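Long-range contact in putative sugar binding protein (PDB 3KNZ), which probably binds a phosphorylated sugar or related carbohydrate derivative through its sugar isomerase (SIS) fold, though its exact role is not established: residues A208-L220 with Y301-L314. Numbering follows the deposited sequence.
Sequences ASQAWAQTNALAL and YRIGPQVENNGLNL
The indole of W212 lies against L314, whose CB sits over one face, 3.7 Å from the centroid of the five-membered ring and 7° off its normal. At the edge of the same indole are L312 O and Y301 CB. The second flat group, the phenol ring of Y301, has L220 CG over one face, and L220 CD2 comes within 3.5 Å of Y301 CE1. N216 OD1 lies at the edge of that ring, 3.7 Å from Y301 CE2. W212 CG is anti to the backbone N (chi1 167°), which carries the indole out from the helix to the close of the loop before edge strand 314-315. There W212 NE1 donates to L312 O at 2.8 Å, with the acceptor close to the indole plane. I303 CD1 packs obliquely on W212 CH2. The contact joins the end of helix 185-215 and the short helix 217-221 to strand 300-304 and the loop leading to edge strand 314-315 of a five-stranded parallel sheet, in the order 2-1-3-4-5. The same strand order recurs in the sheet of the N-terminal half, consistent with a second SIS domain, as in GlmS relatives. Strands 300-304 and 314-315 run parallel and are connected by a loop without a helix. N216 stands at the break between the two helices. Its ND2 donates to G311 O at 3.2 Å, and that oxygen lies near the plane of the N216 amide. ND2 also donates weakly to W212 O. Within the loop, N310 OD1 accepts from N313 N at 2.8 Å in an Asx motif. N313 OD1 accepts a hydrogen bond from R302 N, and N313 ND2 donates to E308 O.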
loop_
_atom_site.group_PDB
_atom_site.type_symbol
_atom_site.label_atom_id
_atom_site.label_comp_id
_atom_site.label_asym_id
_atom_site.label_seq_id
_atom_site.Cartn_x
_atom_site.Cartn_y
_atom_site.Cartn_z
ATOM N N ALA A 208 8.961 -30.486 -5.346
ATOM C CA ALA A 208 8.353 -30.666 -4.037
ATOM C C ALA A 208 7.047 -29.885 -3.947
ATOM O O ALA A 208 6.073 -30.349 -3.358
ATOM C CB ALA A 208 9.323 -30.230 -2.941
ATOM N N SER A 209 7.031 -28.697 -4.542
ATOM C CA SER A 209 5.838 -27.856 -4.552
ATOM C C SER A 209 4.701 -28.494 -5.348
ATOM O O SER A 209 3.543 -28.427 -4.946
ATOM C CB SER A 209 6.166 -26.478 -5.129
ATOM O OG SER A 209 7.031 -25.756 -4.266
ATOM N N GLN A 210 5.034 -29.107 -6.480
ATOM C CA GLN A 210 4.036 -29.748 -7.324
ATOM C C GLN A 210 3.384 -30.893 -6.568
ATOM O O GLN A 210 2.165 -31.047 -6.577
ATOM C CB GLN A 210 4.671 -30.254 -8.616
ATOM C CG GLN A 210 3.704 -30.963 -9.546
ATOM C CD GLN A 210 4.353 -31.438 -10.843
ATOM O OE1 GLN A 210 5.334 -30.860 -11.315
ATOM N NE2 GLN A 210 3.790 -32.480 -11.434
ATOM N N ALA A 211 4.207 -31.689 -5.903
ATOM C CA ALA A 211 3.716 -32.820 -5.134
ATOM C C ALA A 211 2.794 -32.325 -4.016
ATOM O O ALA A 211 1.700 -32.856 -3.807
ATOM C CB ALA A 211 4.889 -33.613 -4.565
ATOM N N TRP A 212 3.241 -31.297 -3.309
ATOM C CA TRP A 212 2.460 -30.709 -2.229
ATOM C C TRP A 212 1.148 -30.142 -2.743
ATOM O O TRP A 212 0.091 -30.385 -2.160
ATOM C CB TRP A 212 3.278 -29.616 -1.551
ATOM C CG TRP A 212 2.510 -28.734 -0.639
ATOM C CD1 TRP A 212 2.098 -29.023 0.623
ATOM C CD2 TRP A 212 2.098 -27.387 -0.903
ATOM N NE1 TRP A 212 1.429 -27.946 1.157
ATOM C CE2 TRP A 212 1.418 -26.929 0.238
ATOM C CE3 TRP A 212 2.225 -26.532 -2.000
ATOM C CZ2 TRP A 212 0.872 -25.649 0.318
ATOM C CZ3 TRP A 212 1.681 -25.261 -1.921
ATOM C CH2 TRP A 212 1.015 -24.831 -0.772
ATOM N N ALA A 213 1.220 -29.388 -3.836
ATOM C CA ALA A 213 0.032 -28.790 -4.435
ATOM C C ALA A 213 -0.971 -29.867 -4.862
ATOM O O ALA A 213 -2.176 -29.698 -4.695
ATOM C CB ALA A 213 0.413 -27.919 -5.615
ATOM N N GLN A 214 -0.482 -30.976 -5.410
ATOM C CA GLN A 214 -1.377 -32.059 -5.813
ATOM C C GLN A 214 -1.974 -32.772 -4.590
ATOM O O GLN A 214 -3.133 -33.165 -4.621
ATOM C CB GLN A 214 -0.673 -33.034 -6.762
ATOM C CG GLN A 214 -0.383 -32.412 -8.130
ATOM C CD GLN A 214 0.457 -33.293 -9.043
ATOM O OE1 GLN A 214 0.845 -34.404 -8.681
ATOM N NE2 GLN A 214 0.745 -32.794 -10.238
ATOM N N THR A 215 -1.201 -32.909 -3.512
ATOM C CA THR A 215 -1.699 -33.553 -2.288
ATOM C C THR A 215 -2.773 -32.709 -1.604
ATOM O O THR A 215 -3.705 -33.249 -1.012
ATOM C CB THR A 215 -0.574 -33.813 -1.247
ATOM O OG1 THR A 215 0.475 -34.600 -1.834
ATOM C CG2 THR A 215 -1.136 -34.548 -0.016
ATOM N N ASN A 216 -2.644 -31.388 -1.687
ATOM C CA ASN A 216 -3.606 -30.475 -1.062
ATOM C C ASN A 216 -4.472 -29.734 -2.079
ATOM O O ASN A 216 -4.964 -28.632 -1.818
ATOM C CB ASN A 216 -2.852 -29.506 -0.165
ATOM C CG ASN A 216 -2.150 -30.219 0.961
ATOM O OD1 ASN A 216 -2.798 -30.834 1.805
ATOM N ND2 ASN A 216 -0.824 -30.152 0.982
ATOM N N ALA A 217 -4.668 -30.372 -3.231
ATOM C CA ALA A 217 -5.458 -29.815 -4.325
ATOM C C ALA A 217 -6.905 -29.564 -3.916
ATOM O O ALA A 217 -7.323 -28.415 -3.752
ATOM C CB ALA A 217 -5.414 -30.763 -5.533
ATOM N N LEU A 218 -7.649 -30.658 -3.750
ATOM C CA LEU A 218 -9.082 -30.626 -3.423
ATOM C C LEU A 218 -9.456 -29.702 -2.252
ATOM O O LEU A 218 -10.401 -28.914 -2.357
ATOM C CB LEU A 218 -9.589 -32.056 -3.159
ATOM C CG LEU A 218 -9.562 -32.992 -4.377
ATOM C CD1 LEU A 218 -9.789 -34.450 -3.981
ATOM C CD2 LEU A 218 -10.580 -32.538 -5.431
ATOM N N ALA A 219 -8.720 -29.794 -1.145
ATOM C CA ALA A 219 -9.012 -28.975 0.028
ATOM C C ALA A 219 -9.052 -27.485 -0.320
ATOM O O ALA A 219 -9.992 -26.773 0.055
ATOM C CB ALA A 219 -7.988 -29.246 1.125
ATOM N N LEU A 220 -8.038 -27.016 -1.047
ATOM C CA LEU A 220 -7.957 -25.601 -1.419
ATOM C C LEU A 220 -9.025 -25.196 -2.436
ATOM O O LEU A 220 -9.464 -24.047 -2.450
ATOM C CB LEU A 220 -6.548 -25.239 -1.908
ATOM C CG LEU A 220 -5.469 -25.217 -0.815
ATOM C CD1 LEU A 220 -4.081 -25.148 -1.424
ATOM C CD2 LEU A 220 -5.682 -24.067 0.154
ATOM N N TYR A 301 -2.383 -24.310 6.153
ATOM C CA TYR A 301 -1.244 -24.845 5.399
ATOM C C TYR A 301 0.002 -24.005 5.654
ATOM O O TYR A 301 0.053 -22.837 5.281
ATOM C CB TYR A 301 -1.563 -24.827 3.902
ATOM C CG TYR A 301 -2.856 -25.522 3.541
ATOM C CD1 TYR A 301 -4.076 -24.855 3.634
ATOM C CD2 TYR A 301 -2.862 -26.843 3.110
ATOM C CE1 TYR A 301 -5.255 -25.484 3.314
ATOM C CE2 TYR A 301 -4.035 -27.478 2.787
ATOM C CZ TYR A 301 -5.228 -26.798 2.889
ATOM O OH TYR A 301 -6.400 -27.431 2.557
ATOM N N ARG A 302 1.010 -24.608 6.270
ATOM C CA ARG A 302 2.238 -23.908 6.617
ATOM C C ARG A 302 3.400 -24.346 5.735
ATOM O O ARG A 302 3.564 -25.524 5.448
ATOM C CB ARG A 302 2.543 -24.123 8.109
ATOM C CG ARG A 302 1.514 -23.449 9.027
ATOM C CD ARG A 302 1.560 -23.943 10.470
ATOM N NE ARG A 302 2.793 -23.600 11.182
ATOM C CZ ARG A 302 3.012 -22.455 11.820
ATOM N NH1 ARG A 302 2.092 -21.509 11.828
ATOM N NH2 ARG A 302 4.156 -22.241 12.441
ATOM N N ILE A 303 4.197 -23.376 5.299
ATOM C CA ILE A 303 5.328 -23.621 4.420
ATOM C C ILE A 303 6.617 -23.174 5.077
ATOM O O ILE A 303 6.790 -22.001 5.373
ATOM C CB ILE A 303 5.185 -22.831 3.110
ATOM C CG1 ILE A 303 3.911 -23.249 2.361
ATOM C CG2 ILE A 303 6.416 -23.036 2.236
ATOM C CD1 ILE A 303 3.515 -22.289 1.240
ATOM N N GLY A 304 7.528 -24.112 5.300
ATOM C CA GLY A 304 8.809 -23.787 5.919
ATOM C C GLY A 304 9.674 -25.010 6.114
ATOM O O GLY A 304 9.234 -26.124 5.851
ATOM N N PRO A 305 10.917 -24.809 6.567
ATOM C CA PRO A 305 11.839 -25.915 6.813
ATOM C C PRO A 305 11.528 -26.713 8.072
ATOM O O PRO A 305 11.796 -27.908 8.110
ATOM C CB PRO A 305 13.200 -25.224 6.952
ATOM C CG PRO A 305 12.885 -23.843 7.350
ATOM C CD PRO A 305 11.567 -23.500 6.724
ATOM N N GLN A 306 10.964 -26.077 9.094
ATOM C CA GLN A 306 10.666 -26.791 10.340
ATOM C C GLN A 306 9.176 -26.935 10.673
ATOM O O GLN A 306 8.815 -27.232 11.803
ATOM C CB GLN A 306 11.457 -26.177 11.500
ATOM C CG GLN A 306 12.927 -26.592 11.461
ATOM C CD GLN A 306 13.749 -26.026 12.601
ATOM O OE1 GLN A 306 14.042 -24.828 12.643
ATOM N NE2 GLN A 306 14.166 -26.898 13.513
ATOM N N VAL A 307 8.314 -26.752 9.684
ATOM C CA VAL A 307 6.888 -26.902 9.913
ATOM C C VAL A 307 6.599 -28.380 10.134
ATOM O O VAL A 307 7.259 -29.244 9.546
ATOM C CB VAL A 307 6.047 -26.351 8.742
ATOM C CG1 VAL A 307 6.343 -24.869 8.536
ATOM C CG2 VAL A 307 6.299 -27.135 7.462
ATOM N N GLU A 308 5.626 -28.672 10.995
ATOM C CA GLU A 308 5.271 -30.057 11.282
ATOM C C GLU A 308 4.925 -30.770 9.986
ATOM O O GLU A 308 4.259 -30.211 9.111
ATOM C CB GLU A 308 4.102 -30.157 12.256
ATOM C CG GLU A 308 3.886 -31.584 12.734
ATOM C CD GLU A 308 2.665 -31.745 13.607
ATOM O OE1 GLU A 308 1.887 -30.775 13.731
ATOM O OE2 GLU A 308 2.481 -32.855 14.157
ATOM N N ASN A 309 5.346 -32.022 9.880
ATOM C CA ASN A 309 5.171 -32.764 8.647
ATOM C C ASN A 309 3.864 -33.564 8.538
ATOM O O ASN A 309 3.891 -34.785 8.392
ATOM C CB ASN A 309 6.383 -33.674 8.441
ATOM C CG ASN A 309 6.589 -34.052 6.989
ATOM O OD1 ASN A 309 5.727 -33.822 6.142
ATOM N ND2 ASN A 309 7.751 -34.623 6.693
ATOM N N ASN A 310 2.728 -32.872 8.627
ATOM C CA ASN A 310 1.419 -33.488 8.393
ATOM C C ASN A 310 1.209 -33.420 6.886
ATOM O O ASN A 310 2.080 -32.921 6.166
ATOM C CB ASN A 310 0.304 -32.746 9.127
ATOM C CG ASN A 310 0.179 -31.286 8.699
ATOM O OD1 ASN A 310 0.821 -30.832 7.750
ATOM N ND2 ASN A 310 -0.656 -30.542 9.407
ATOM N N GLY A 311 0.074 -33.884 6.386
ATOM C CA GLY A 311 -0.143 -33.850 4.937
ATOM C C GLY A 311 -0.315 -32.448 4.373
ATOM O O GLY A 311 0.079 -32.160 3.240
ATOM N N LEU A 312 -0.883 -31.569 5.189
ATOM C CA LEU A 312 -1.206 -30.204 4.784
ATOM C C LEU A 312 -0.003 -29.302 4.494
ATOM O O LEU A 312 0.023 -28.600 3.484
ATOM C CB LEU A 312 -2.058 -29.553 5.876
ATOM C CG LEU A 312 -3.323 -30.310 6.289
ATOM C CD1 LEU A 312 -3.972 -29.622 7.489
ATOM C CD2 LEU A 312 -4.302 -30.441 5.124
ATOM N N ASN A 313 0.982 -29.314 5.387
ATOM C CA ASN A 313 2.138 -28.426 5.263
ATOM C C ASN A 313 3.137 -28.825 4.195
ATOM O O ASN A 313 3.139 -29.961 3.724
ATOM C CB ASN A 313 2.886 -28.359 6.592
ATOM C CG ASN A 313 2.043 -27.820 7.705
ATOM O OD1 ASN A 313 1.012 -27.197 7.474
ATOM N ND2 ASN A 313 2.472 -28.061 8.936
ATOM N N LEU A 314 3.978 -27.864 3.818
ATOM C CA LEU A 314 5.073 -28.097 2.886
ATOM C C LEU A 314 6.368 -27.979 3.657
ATOM O O LEU A 314 6.974 -26.907 3.709
ATOM C CB LEU A 314 5.068 -27.102 1.714
ATOM C CG LEU A 314 6.321 -27.134 0.811
ATOM C CD1 LEU A 314 6.746 -28.570 0.467
ATOM C CD2 LEU A 314 6.133 -26.287 -0.459
#